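Local coordinates for protein putative sugar phosphate isomerase (Acidithiobacillus ferrooxidans, PDB 3L2H) that is a putative sugar phosphate isomerase of the cupin family and probably binds a metal ion, at residues L50-P55 / T112-C117; G56-E61 / A104-N109; Y62-Y67 / V128-N133; E70-L75 / D94-P99. One frame throughout, in Å; residues are numbered along the deposited sequence. Where two conformers were deposited one is given.

All four contacts belong to one cupin-type beta fold. Contacts 1 and 4 lie in the same antiparallel sheet, where strands 115-122 and 70-76 are neighbours; their centres are about 15 Å apart. Contact 2, centred about 11 Å from the centre of contact 1, pairs the loop after strand 46-53 with strand 105-108 of a second sheet. Contact 3 joins strands 64-65 and 126-131; its centre is about 23 Å from that of contact 1, across the chain's centre. Along the chain, contact 4 nests inside contact 2, and contact 2 inside contact 1. Contact 3 crosses both. His63, Glu70 and His105 bring contacts 2, 3 and 4 together at what is probably one pocket.

Contact 1: L50-P55 / T112-C117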
loop_
_atom_site.group_PDB
_atom_site.type_symbol
_atom_site.label_atom_id
_atom_site.label_comp_id
_atom_site.label_asym_id
_atom_site.label_seq_id
_atom_site.Cartn_x
_atom_site.Cartn_y
_atom_site.Cartn_z
ATOM N N LEU B 50 25.456 -0.649 -7.364
ATOM C CA LEU B 50 26.878 -0.650 -7.062
ATOM C C LEU B 50 27.448 0.667 -7.599
ATOM O O LEU B 50 27.359 0.969 -8.794
ATOM C CB LEU B 50 27.554 -1.867 -7.645
ATOM C CG LEU B 50 28.990 -1.904 -7.102
ATOM C CD1 LEU B 50 29.322 -3.278 -6.599
ATOM C CD2 LEU B 50 30.002 -1.374 -8.129
ATOM N N ILE B 51 27.955 1.490 -6.703
ATOM C CA ILE B 51 28.372 2.848 -7.073
ATOM C C ILE B 51 29.861 3.016 -6.859
ATOM O O ILE B 51 30.456 2.370 -5.985
ATOM C CB ILE B 51 27.545 3.961 -6.319
ATOM C CG1 ILE B 51 27.938 4.048 -4.851
ATOM C CG2 ILE B 51 26.051 3.685 -6.435
ATOM C CD1 ILE B 51 27.430 5.284 -4.130
ATOM N N GLN B 52 30.453 3.860 -7.685
ATOM C CA GLN B 52 31.859 4.231 -7.568
ATOM C C GLN B 52 31.911 5.765 -7.502
ATOM O O GLN B 52 31.373 6.419 -8.394
ATOM C CB GLN B 52 32.688 3.733 -8.754
ATOM C CG GLN B 52 32.514 2.247 -9.059
ATOM C CD GLN B 52 33.127 1.855 -10.387
ATOM O OE1 GLN B 52 33.394 2.709 -11.236
ATOM N NE2 GLN B 52 33.363 0.547 -10.579
ATOM N N ILE B 53 32.557 6.277 -6.455
ATOM C CA ILE B 53 32.714 7.689 -6.186
ATOM C C ILE B 53 34.189 7.972 -6.167
ATOM O O ILE B 53 34.936 7.450 -5.304
ATOM C CB ILE B 53 32.112 8.056 -4.819
ATOM C CG1 ILE B 53 30.661 7.579 -4.734
ATOM C CG2 ILE B 53 32.259 9.563 -4.543
ATOM C CD1 ILE B 53 30.008 7.880 -3.407
ATOM N N GLU B 54 34.630 8.799 -7.095
ATOM C CA GLU B 54 36.042 9.133 -7.177
ATOM C C GLU B 54 36.449 10.160 -6.126
ATOM O O GLU B 54 35.606 10.884 -5.575
ATOM C CB GLU B 54 36.417 9.622 -8.583
ATOM C CG GLU B 54 36.270 8.595 -9.679
ATOM C CD GLU B 54 36.933 7.232 -9.391
ATOM O OE1 GLU B 54 37.878 7.140 -8.606
ATOM O OE2 GLU B 54 36.502 6.210 -9.965
ATOM N N PRO B 55 37.762 10.209 -5.814
ATOM C CA PRO B 55 38.225 11.194 -4.825
ATOM C C PRO B 55 37.764 12.598 -5.186
ATOM O O PRO B 55 37.810 12.990 -6.347
ATOM C CB PRO B 55 39.745 11.053 -4.893
ATOM C CG PRO B 55 39.951 9.625 -5.222
ATOM C CD PRO B 55 38.849 9.312 -6.230
ATOM N N THR B 112 42.040 8.711 -1.224
ATOM C CA THR B 112 42.859 8.643 -2.426
ATOM C C THR B 112 42.527 7.491 -3.382
ATOM O O THR B 112 43.116 7.386 -4.457
ATOM C CB THR B 112 44.359 8.514 -2.022
ATOM O OG1 THR B 112 44.513 7.391 -1.147
ATOM C CG2 THR B 112 44.813 9.738 -1.322
ATOM N N GLU B 113 41.626 6.597 -2.999
ATOM C CA GLU B 113 41.206 5.535 -3.909
ATOM C C GLU B 113 39.705 5.673 -4.122
ATOM O O GLU B 113 39.024 6.382 -3.389
ATOM C CB GLU B 113 41.585 4.143 -3.382
ATOM C CG GLU B 113 40.756 3.645 -2.224
ATOM C CD GLU B 113 41.276 2.337 -1.619
ATOM O OE1 GLU B 113 40.946 1.216 -2.117
ATOM O OE2 GLU B 113 41.960 2.455 -0.577
ATOM N N THR B 114 39.195 5.000 -5.135
ATOM C CA THR B 114 37.768 5.035 -5.419
ATOM C C THR B 114 36.984 4.498 -4.239
ATOM O O THR B 114 37.370 3.488 -3.655
ATOM C CB THR B 114 37.440 4.137 -6.643
ATOM O OG1 THR B 114 38.341 4.494 -7.702
ATOM C CG2 THR B 114 35.941 4.278 -7.066
ATOM N N LEU B 115 35.861 5.133 -3.933
ATOM C CA LEU B 115 34.957 4.633 -2.890
ATOM C C LEU B 115 33.912 3.809 -3.583
ATOM O O LEU B 115 33.210 4.336 -4.459
ATOM C CB LEU B 115 34.362 5.785 -2.104
ATOM C CG LEU B 115 33.263 5.482 -1.084
ATOM C CD1 LEU B 115 33.731 4.486 -0.009
ATOM C CD2 LEU B 115 32.788 6.783 -0.408
ATOM N N VAL B 116 33.801 2.521 -3.223
ATOM C CA VAL B 116 32.872 1.618 -3.889
ATOM C C VAL B 116 31.879 1.033 -2.868
ATOM O O VAL B 116 32.268 0.458 -1.865
ATOM C CB VAL B 116 33.614 0.497 -4.669
ATOM C CG1 VAL B 116 32.640 -0.428 -5.423
ATOM C CG2 VAL B 116 34.657 1.134 -5.623
ATOM N N CYS B 117 30.594 1.249 -3.115
ATOM C CA CYS B 117 29.526 0.868 -2.207
ATOM C C CYS B 117 28.358 0.241 -2.914
ATOM O O CYS B 117 28.125 0.480 -4.100
ATOM C CB CYS B 117 28.917 2.101 -1.514
ATOM S SG CYS B 117 30.127 3.081 -0.572
#
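Glu54 folds over Thr114 beyond the last pair of the strands. Its CB starts out away from 112-117, but the chain bends at chi2 (-50°) and brings the carboxylate back. Glu54 CD then lies 3.9 Å from Thr114 CG2. Glu54 OE1 reaches Thr114 OG1 at 2.8 Å, a probable hydrogen bond, while OE2 approaches the methyl CG2. Thr114 CG2 also packs on Gln52 CB at 3.7 Å, so Thr114 uses both branches. Replacing Thr114 by an alanine would probably cost the Glu54 carboxylate its hydroxyl mate and open a gap beside Gln52. Strands 46-53 and 115-122 run antiparallel here, as neighbours in a sheet of the cupin fold. Ile51 pairs with Cys117 and Ile53 with Leu115, each through two backbone hydrogen bonds. The Ile51 N to Cys117 O bond is 2.8 Å long and almost straight (174°). Side chains alternate between the two faces. Ile51, Ile53, Leu115 and Cys117 share one face, where Ile51 CG1 meets Cys117 CB at 4.0 Å. On the other, Gln52 and Val116 run alongside each other. Leu50 CD2 touches Val116 CG1 at 3.9 Å, and Leu50 also packs on Tyr73 of the second subunit.

Contact 2: G56-E61 / A104-N109. With EDO (1,2-ethanediol), chain N.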
loop_
_atom_site.group_PDB
_atom_site.type_symbol
_atom_site.label_atom_id
_atom_site.label_comp_id
_atom_site.label_asym_id
_atom_site.label_seq_id
_atom_site.Cartn_x
_atom_site.Cartn_y
_atom_site.Cartn_z
ATOM N N GLY B 56 37.271 13.325 -4.193
ATOM C CA GLY B 56 36.748 14.656 -4.390
ATOM C C GLY B 56 35.265 14.731 -4.711
ATOM O O GLY B 56 34.728 15.818 -4.783
ATOM N N LYS B 57 34.583 13.599 -4.916
ATOM C CA LYS B 57 33.183 13.621 -5.270
ATOM C C LYS B 57 32.321 13.129 -4.115
ATOM O O LYS B 57 32.823 12.739 -3.107
ATOM C CB LYS B 57 32.945 12.802 -6.527
ATOM C CG LYS B 57 33.849 13.184 -7.686
ATOM C CD LYS B 57 33.638 14.612 -8.150
ATOM C CE LYS B 57 34.437 14.863 -9.419
ATOM N NZ LYS B 57 34.578 16.313 -9.639
ATOM N N GLU B 58 31.009 13.194 -4.281
ATOM C CA GLU B 58 30.078 12.890 -3.227
ATOM C C GLU B 58 29.010 11.956 -3.755
ATOM O O GLU B 58 28.795 11.844 -4.953
ATOM C CB GLU B 58 29.384 14.147 -2.704
ATOM C CG GLU B 58 30.221 15.161 -1.961
ATOM C CD GLU B 58 29.310 16.312 -1.511
ATOM O OE1 GLU B 58 28.427 16.130 -0.611
ATOM O OE2 GLU B 58 29.372 17.341 -2.163
ATOM N N SER B 59 28.299 11.330 -2.833
ATOM C CA SER B 59 27.328 10.310 -3.177
ATOM C C SER B 59 25.981 10.864 -3.613
ATOM O O SER B 59 25.228 10.168 -4.313
ATOM C CB SER B 59 27.132 9.367 -1.962
ATOM O OG SER B 59 26.452 9.978 -0.866
ATOM N N THR B 60 25.683 12.105 -3.204
ATOM C CA THR B 60 24.336 12.633 -3.318
ATOM C C THR B 60 24.322 14.112 -2.937
ATOM O O THR B 60 25.359 14.672 -2.626
ATOM C CB THR B 60 23.375 11.861 -2.342
ATOM O OG1 THR B 60 22.015 12.166 -2.650
ATOM C CG2 THR B 60 23.700 12.214 -0.878
ATOM N N GLU B 61 23.167 14.756 -3.020
ATOM C CA GLU B 61 22.973 16.022 -2.315
ATOM C C GLU B 61 22.401 15.677 -0.968
ATOM O O GLU B 61 21.465 14.870 -0.875
ATOM C CB GLU B 61 22.008 16.946 -3.058
ATOM C CG GLU B 61 21.569 18.169 -2.244
ATOM C CD GLU B 61 22.689 19.151 -1.929
ATOM O OE1 GLU B 61 23.782 19.015 -2.526
ATOM O OE2 GLU B 61 22.503 20.098 -1.094
ATOM N N ALA B 104 19.257 13.394 7.930
ATOM C CA ALA B 104 19.774 13.837 6.625
ATOM C C ALA B 104 21.228 13.377 6.501
ATOM O O ALA B 104 21.963 13.386 7.484
ATOM C CB ALA B 104 19.660 15.370 6.497
ATOM N N HIS B 105 21.649 12.993 5.309
ATOM C CA HIS B 105 23.012 12.562 5.099
ATOM C C HIS B 105 23.532 12.800 3.712
ATOM O O HIS B 105 22.767 12.963 2.752
ATOM C CB HIS B 105 23.130 11.037 5.378
ATOM C CG HIS B 105 22.997 10.188 4.159
ATOM N ND1 HIS B 105 21.781 9.776 3.666
ATOM C CD2 HIS B 105 23.942 9.683 3.320
ATOM C CE1 HIS B 105 21.983 9.059 2.565
ATOM N NE2 HIS B 105 23.292 8.973 2.346
ATOM N N SER B 106 24.858 12.773 3.627
ATOM C CA SER B 106 25.578 12.634 2.392
ATOM C C SER B 106 26.918 11.944 2.710
ATOM O O SER B 106 27.337 11.885 3.849
ATOM C CB SER B 106 25.810 13.977 1.680
ATOM O OG SER B 106 26.518 14.888 2.517
ATOM N N ILE B 107 27.553 11.403 1.679
ATOM C CA ILE B 107 28.875 10.810 1.777
ATOM C C ILE B 107 29.827 11.493 0.790
ATOM O O ILE B 107 29.456 11.747 -0.371
ATOM C CB ILE B 107 28.832 9.298 1.460
ATOM C CG1 ILE B 107 28.107 8.537 2.570
ATOM C CG2 ILE B 107 30.262 8.687 1.272
ATOM C CD1 ILE B 107 27.573 7.135 2.162
ATOM N N SER B 108 31.023 11.823 1.286
ATOM C CA SER B 108 32.107 12.372 0.494
ATOM C C SER B 108 33.239 11.361 0.399
ATOM O O SER B 108 33.477 10.590 1.334
ATOM C CB SER B 108 32.669 13.641 1.138
ATOM O OG SER B 108 31.727 14.705 1.136
ATOM N N ASN B 109 33.911 11.340 -0.744
ATOM C CA ASN B 109 35.152 10.587 -0.861
ATOM C C ASN B 109 36.291 11.585 -0.779
ATOM O O ASN B 109 36.597 12.248 -1.765
ATOM C CB ASN B 109 35.243 9.767 -2.155
ATOM C CG ASN B 109 36.530 8.989 -2.246
ATOM O OD1 ASN B 109 37.372 9.087 -1.350
ATOM N ND2 ASN B 109 36.724 8.242 -3.344
HETATM C C1 EDO N . 23.112 7.654 -1.556
HETATM O O1 EDO N . 21.897 8.293 -1.105
HETATM C C2 EDO N . 24.011 7.337 -0.386
HETATM O O2 EDO N . 24.649 8.567 0.019
HETATM O O HOH W 1 29.154 14.627 1.859
#
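Ser59 meets Ile107 with both its backbone and its side chain. Ser59 N donates to Ile107 O at 2.8 Å. In return, Ile107 N donates to Ser59 OG at 3.1 Å, a bent bond of 141°. The hydroxyl sits between the backbone N and the carbonyl carbon (chi1 70°), which turns it toward the strand. The same OG lies very close to O2 of a bound 1,2-ethanediol. His105 NE2 holds that O2 at 2.7 Å, with the diol at the edge of the imidazole. Asn109 N donates to Lys57 O in a nearly straight bond (177°), and Gly56 N donates to Asn109 O. On another side, Glu58 is extended beyond CG and reaches across the strand, with Glu58 CG 3.5 Å from Ser108 OG. A water joins Glu58 OE1, at 3.0 Å, to the hydroxyls of Ser106 and Ser108. Glu58 OE2 is held by Asn27. With an alanine at Glu58, this water would probably lose one of its holders and Asn27 an acceptor. In the next shell, Phe98 stacks on the His105 ring, and Asn109 ND2 bonds to Ile53 O. The diol, probably from the crystallisation liquor, is also held by Glu70. The strand and loop thus line part of a pocket inside the cupin barrel, consistent with the site where proteins of this family commonly bind a metal.

Contact 3: Y62-Y67 / V128-N133; sequences YHLHHY and VVDYPN
His66 and Asp130 stand nearly perpendicular, with ring and carboxylate planes 85° apart. His66 NE2 donates to Asp130 OD2 at 2.8 Å. The oxygen lies in the imidazole plane, but the donor comes from above the carboxylate plane (61° out of it). His66 CG lies anti to the carbonyl carbon (chi1 -69°), which places the ring beside Val128 and Asp130. Asp130 OD1 forms a salt bridge with Arg137, so the carboxylate is gripped at both oxygens. Val128 CG1 sits over one face of the His66 ring, 3.9 Å from its centroid and almost on the ring normal, a CH-pi contact. These side chains flank a short antiparallel pairing of strands 64-65 and 126-131, at one edge of a four-stranded sheet. Leu64 and Asp130 exchange two backbone hydrogen bonds, and His66 N donates to Val128 O. Val129 flanks the His65 imidazole, with Val129 CG2 3.6 Å from His65 ND1, which is hydrogen-bonded to Asp127. Val129 CG1 lies over one face of the Tyr131 ring, toward its rim. The Tyr62 ring and Asn133 amide are nearly parallel, with Asn133 ND2 3.6 Å from Tyr62 CD2. Pro132 lies across Tyr62, with Pro132 CG 4.0 Å from Tyr62 CE2. A water bridges Tyr62 O and Asn133 N.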
loop_
_atom_site.group_PDB
_atom_site.type_symbol
_atom_site.label_atom_id
_atom_site.label_comp_id
_atom_site.label_asym_id
_atom_site.label_seq_id
_atom_site.Cartn_x
_atom_site.Cartn_y
_atom_site.Cartn_z
ATOM N N TYR B 62 22.984 16.231 0.089
ATOM C CA TYR B 62 22.512 16.071 1.479
ATOM C C TYR B 62 21.001 16.037 1.538
ATOM O O TYR B 62 20.346 17.003 1.144
ATOM C CB TYR B 62 23.041 17.227 2.283
ATOM C CG TYR B 62 22.862 17.184 3.784
ATOM C CD1 TYR B 62 23.515 16.234 4.569
ATOM C CD2 TYR B 62 22.043 18.103 4.418
ATOM C CE1 TYR B 62 23.369 16.223 5.970
ATOM C CE2 TYR B 62 21.900 18.123 5.799
ATOM C CZ TYR B 62 22.563 17.182 6.563
ATOM O OH TYR B 62 22.391 17.203 7.902
ATOM N N HIS B 63 20.444 14.912 2.014
ATOM C CA HIS B 63 19.000 14.733 1.932
ATOM C C HIS B 63 18.403 13.837 3.029
ATOM O O HIS B 63 19.098 13.069 3.702
ATOM C CB HIS B 63 18.633 14.171 0.544
ATOM C CG HIS B 63 19.038 12.746 0.361
ATOM N ND1 HIS B 63 20.242 12.378 -0.195
ATOM C CD2 HIS B 63 18.453 11.593 0.782
ATOM C CE1 HIS B 63 20.346 11.060 -0.188
ATOM N NE2 HIS B 63 19.293 10.558 0.438
ATOM N N LEU B 64 17.079 13.943 3.157
ATOM C CA LEU B 64 16.290 13.203 4.127
ATOM C C LEU B 64 15.045 12.696 3.433
ATOM O O LEU B 64 14.282 13.484 2.862
ATOM C CB LEU B 64 15.863 14.124 5.271
ATOM C CG LEU B 64 14.992 13.491 6.351
ATOM C CD1 LEU B 64 15.770 12.481 7.190
ATOM C CD2 LEU B 64 14.436 14.582 7.254
ATOM N N HIS B 65 14.828 11.386 3.472
ATOM C CA HIS B 65 13.589 10.783 2.964
ATOM C C HIS B 65 12.532 10.683 4.070
ATOM O O HIS B 65 12.824 10.316 5.200
ATOM C CB HIS B 65 13.825 9.353 2.481
ATOM C CG HIS B 65 14.605 9.235 1.218
ATOM N ND1 HIS B 65 14.003 9.230 -0.014
ATOM C CD2 HIS B 65 15.924 9.016 0.996
ATOM C CE1 HIS B 65 14.930 9.094 -0.951
ATOM N NE2 HIS B 65 16.101 8.962 -0.365
ATOM N N HIS B 66 11.297 10.934 3.717
ATOM C CA HIS B 66 10.207 10.810 4.655
ATOM C C HIS B 66 9.516 9.437 4.615
ATOM O O HIS B 66 8.873 9.079 5.597
ATOM C CB HIS B 66 9.139 11.885 4.362
ATOM C CG HIS B 66 9.579 13.279 4.657
ATOM N ND1 HIS B 66 8.739 14.217 5.217
ATOM C CD2 HIS B 66 10.773 13.900 4.473
ATOM C CE1 HIS B 66 9.399 15.350 5.359
ATOM N NE2 HIS B 66 10.635 15.184 4.919
ATOM N N TYR B 67 9.590 8.722 3.490
ATOM C CA TYR B 67 8.902 7.429 3.324
ATOM C C TYR B 67 9.793 6.287 2.840
ATOM O O TYR B 67 9.578 5.129 3.231
ATOM C CB TYR B 67 7.705 7.576 2.337
ATOM C CG TYR B 67 6.563 8.328 2.948
ATOM C CD1 TYR B 67 5.616 7.672 3.725
ATOM C CD2 TYR B 67 6.465 9.696 2.815
ATOM C CE1 TYR B 67 4.589 8.391 4.336
ATOM C CE2 TYR B 67 5.427 10.443 3.427
ATOM C CZ TYR B 67 4.500 9.789 4.161
ATOM O OH TYR B 67 3.479 10.473 4.784
ATOM N N VAL B 128 8.613 11.990 -0.005
ATOM C CA VAL B 128 8.902 13.382 0.215
ATOM C C VAL B 128 10.377 13.390 0.582
ATOM O O VAL B 128 10.819 12.570 1.403
ATOM C CB VAL B 128 8.051 13.999 1.316
ATOM C CG1 VAL B 128 8.450 15.493 1.503
ATOM C CG2 VAL B 128 6.544 13.839 1.016
ATOM N N VAL B 129 11.153 14.246 -0.059
ATOM C CA VAL B 129 12.569 14.302 0.221
ATOM C C VAL B 129 12.971 15.724 0.496
ATOM O O VAL B 129 12.652 16.617 -0.299
ATOM C CB VAL B 129 13.405 13.766 -0.935
ATOM C CG1 VAL B 129 14.929 13.782 -0.538
ATOM C CG2 VAL B 129 12.915 12.374 -1.370
ATOM N N ASP B 130 13.695 15.942 1.597
ATOM C CA ASP B 130 14.171 17.264 1.943
ATOM C C ASP B 130 15.619 17.409 1.548
ATOM O O ASP B 130 16.405 16.485 1.732
ATOM C CB ASP B 130 14.051 17.550 3.420
ATOM C CG ASP B 130 12.626 17.824 3.839
ATOM O OD1 ASP B 130 11.859 18.284 2.968
ATOM O OD2 ASP B 130 12.257 17.502 4.992
ATOM N N TYR B 131 15.934 18.563 0.956
ATOM C CA TYR B 131 17.318 18.952 0.664
ATOM C C TYR B 131 17.649 20.180 1.506
ATOM O O TYR B 131 17.577 21.317 1.026
ATOM C CB TYR B 131 17.495 19.208 -0.825
ATOM C CG TYR B 131 17.170 18.019 -1.681
ATOM C CD1 TYR B 131 18.044 16.961 -1.795
ATOM C CD2 TYR B 131 15.974 17.953 -2.361
ATOM C CE1 TYR B 131 17.761 15.873 -2.579
ATOM C CE2 TYR B 131 15.661 16.854 -3.148
ATOM C CZ TYR B 131 16.563 15.834 -3.271
ATOM O OH TYR B 131 16.244 14.734 -4.045
ATOM N N PRO B 132 18.003 19.961 2.772
ATOM C CA PRO B 132 18.099 21.130 3.670
ATOM C C PRO B 132 19.105 22.208 3.215
ATOM O O PRO B 132 18.849 23.397 3.442
ATOM C CB PRO B 132 18.507 20.529 5.011
ATOM C CG PRO B 132 18.123 19.032 4.935
ATOM C CD PRO B 132 18.198 18.666 3.474
ATOM N N ASN B 133 20.199 21.820 2.568
ATOM C CA ASN B 133 21.233 22.793 2.179
ATOM C C ASN B 133 20.811 23.623 0.987
ATOM O O ASN B 133 21.379 24.719 0.770
ATOM C CB ASN B 133 22.600 22.136 1.918
ATOM C CG ASN B 133 23.222 21.569 3.202
ATOM O OD1 ASN B 133 22.828 21.946 4.322
ATOM N ND2 ASN B 133 24.165 20.674 3.046
HETATM O O HOH W 2 20.632 19.626 0.891
#

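Contact 4: E70-L75 / D94-P99. With EDO (1,2-ethanediol), chain N.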
loop_
_atom_site.group_PDB
_atom_site.type_symbol
_atom_site.label_atom_id
_atom_site.label_comp_id
_atom_site.label_asym_id
_atom_site.label_seq_id
_atom_site.Cartn_x
_atom_site.Cartn_y
_atom_site.Cartn_z
ATOM N N GLU B 70 16.689 3.771 3.061
ATOM C CA GLU B 70 17.888 3.755 2.246
ATOM C C GLU B 70 18.994 3.160 3.120
ATOM O O GLU B 70 18.953 3.342 4.334
ATOM C CB GLU B 70 18.229 5.203 1.855
ATOM C CG GLU B 70 19.394 5.398 1.034
ATOM C CD GLU B 70 19.471 6.822 0.463
ATOM O OE1 GLU B 70 19.084 7.842 1.119
ATOM O OE2 GLU B 70 19.918 6.877 -0.675
ATOM N N ALA B 71 19.985 2.514 2.514
ATOM C CA ALA B 71 21.141 2.016 3.243
ATOM C C ALA B 71 22.359 1.940 2.335
ATOM O O ALA B 71 22.220 1.896 1.105
ATOM C CB ALA B 71 20.849 0.632 3.853
ATOM N N VAL B 72 23.549 1.902 2.945
ATOM C CA VAL B 72 24.817 1.871 2.217
ATOM C C VAL B 72 25.721 0.824 2.820
ATOM O O VAL B 72 25.829 0.734 4.042
ATOM C CB VAL B 72 25.538 3.228 2.228
ATOM C CG1 VAL B 72 26.871 3.140 1.427
ATOM C CG2 VAL B 72 24.644 4.368 1.682
ATOM N N TYR B 73 26.358 -0.007 1.989
ATOM C CA TYR B 73 27.337 -0.997 2.473
ATOM C C TYR B 73 28.640 -0.763 1.725
ATOM O O TYR B 73 28.667 -0.742 0.492
ATOM C CB TYR B 73 26.832 -2.447 2.338
ATOM C CG TYR B 73 27.767 -3.499 2.933
ATOM C CD1 TYR B 73 27.673 -3.840 4.266
ATOM C CD2 TYR B 73 28.732 -4.141 2.172
ATOM C CE1 TYR B 73 28.510 -4.789 4.847
ATOM C CE2 TYR B 73 29.594 -5.097 2.759
ATOM C CZ TYR B 73 29.469 -5.412 4.099
ATOM O OH TYR B 73 30.247 -6.367 4.725
ATOM N N VAL B 74 29.702 -0.494 2.463
ATOM C CA VAL B 74 30.974 -0.104 1.836
ATOM C C VAL B 74 31.748 -1.338 1.433
ATOM O O VAL B 74 32.040 -2.182 2.267
ATOM C CB VAL B 74 31.832 0.747 2.760
ATOM C CG1 VAL B 74 33.154 1.177 2.045
ATOM C CG2 VAL B 74 31.065 1.981 3.257
ATOM N N LEU B 75 32.079 -1.436 0.149
ATOM C CA LEU B 75 32.852 -2.555 -0.375
ATOM C C LEU B 75 34.345 -2.255 -0.411
ATOM O O LEU B 75 35.136 -3.137 -0.115
ATOM C CB LEU B 75 32.365 -2.937 -1.774
ATOM C CG LEU B 75 30.920 -3.458 -1.835
ATOM C CD1 LEU B 75 30.439 -3.653 -3.317
ATOM C CD2 LEU B 75 30.725 -4.740 -1.022
ATOM N N ASP B 94 31.691 -1.420 6.515
ATOM C CA ASP B 94 30.753 -0.591 7.298
ATOM C C ASP B 94 29.362 -0.559 6.641
ATOM O O ASP B 94 29.216 -0.643 5.436
ATOM C CB ASP B 94 31.214 0.852 7.436
ATOM C CG ASP B 94 32.485 1.026 8.274
ATOM O OD1 ASP B 94 33.015 0.043 8.903
ATOM O OD2 ASP B 94 32.964 2.207 8.251
ATOM N N PHE B 95 28.341 -0.365 7.461
ATOM C CA PHE B 95 26.991 -0.316 7.015
ATOM C C PHE B 95 26.308 0.844 7.676
ATOM O O PHE B 95 26.433 1.023 8.905
ATOM C CB PHE B 95 26.288 -1.599 7.436
ATOM C CG PHE B 95 24.794 -1.621 7.129
ATOM C CD1 PHE B 95 24.328 -1.945 5.876
ATOM C CD2 PHE B 95 23.867 -1.267 8.108
ATOM C CE1 PHE B 95 22.941 -1.946 5.613
ATOM C CE2 PHE B 95 22.518 -1.293 7.855
ATOM C CZ PHE B 95 22.058 -1.629 6.601
ATOM N N VAL B 96 25.543 1.597 6.891
ATOM C CA VAL B 96 24.718 2.649 7.437
ATOM C C VAL B 96 23.318 2.521 6.850
ATOM O O VAL B 96 23.153 2.260 5.642
ATOM C CB VAL B 96 25.387 4.063 7.233
ATOM C CG1 VAL B 96 25.653 4.335 5.846
ATOM C CG2 VAL B 96 24.517 5.198 7.815
ATOM N N GLY B 97 22.321 2.633 7.724
ATOM C CA GLY B 97 20.933 2.545 7.324
ATOM C C GLY B 97 20.150 3.764 7.775
ATOM O O GLY B 97 20.392 4.310 8.876
ATOM N N PHE B 98 19.193 4.169 6.947
ATOM C CA PHE B 98 18.368 5.335 7.231
ATOM C C PHE B 98 16.890 5.005 7.280
ATOM O O PHE B 98 16.216 4.957 6.232
ATOM C CB PHE B 98 18.620 6.411 6.186
ATOM C CG PHE B 98 20.040 6.874 6.170
ATOM C CD1 PHE B 98 20.457 7.847 7.051
ATOM C CD2 PHE B 98 20.965 6.308 5.327
ATOM C CE1 PHE B 98 21.766 8.233 7.077
ATOM C CE2 PHE B 98 22.259 6.738 5.323
ATOM C CZ PHE B 98 22.658 7.682 6.225
ATOM N N PRO B 99 16.376 4.777 8.497
ATOM C CA PRO B 99 14.944 4.727 8.683
ATOM C C PRO B 99 14.352 6.074 8.224
ATOM O O PRO B 99 15.042 7.088 8.205
ATOM C CB PRO B 99 14.791 4.531 10.201
ATOM C CG PRO B 99 16.109 3.952 10.653
ATOM C CD PRO B 99 17.117 4.589 9.762
HETATM C C1 EDO N . 23.112 7.654 -1.556
HETATM O O1 EDO N . 21.897 8.293 -1.105
HETATM C C2 EDO N . 24.011 7.337 -0.386
HETATM O O2 EDO N . 24.649 8.567 0.019
#
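Val72 and Val96 bind each other through two backbone hydrogen bonds. Val72 N donates to Val96 O at 2.7 Å, and Val96 N returns the bond to Val72 O at 3.0 Å. Phe98 N donates to Glu70 O at 2.8 Å, whereas the reverse bond from Glu70 N to Phe98 O is weak. Val74 N to Asp94 O continues the pairing at the other end, nearly straight at 171°. The Glu70 side chain is extended, its CG opposite the backbone N (chi1 -180°). This carries the carboxylate to the pocket, where OE2 lies so close to O1 of the bound 1,2-ethanediol that the exact length of this bond is doubtful. The other carboxylate oxygen, Glu70 OE1, is hydrogen-bonded to His63. Val72 CG2 touches carbon C2 of the diol at 3.7 Å.

The side chains pack on two faces. Val72 and Val96 meet on the face of Glu70 and Phe98, with Val72 CB 3.8 Å from Val96 CG1. On the opposite face, Tyr73 and Phe95 stand nearly perpendicular. Tyr73 CD1, 4.1 Å from Phe95 CB, lies at the edge of the Phe95 ring, near its plane. Phe95 CE1 rests 3.8 Å from Ala71 CB. Gly97 pairs with Ala71, and a side chain there would be crowded by the Phe95 ring.

Strand 70-76 lies between strands 95-98 and 115-122 in the antiparallel sheet of the cupin fold. Phe95 and Val96 also pair with a strand of the second subunit, which extends the sheet into that chain. On the pocket side, Val72 packs on Ile107 of strand 105-108.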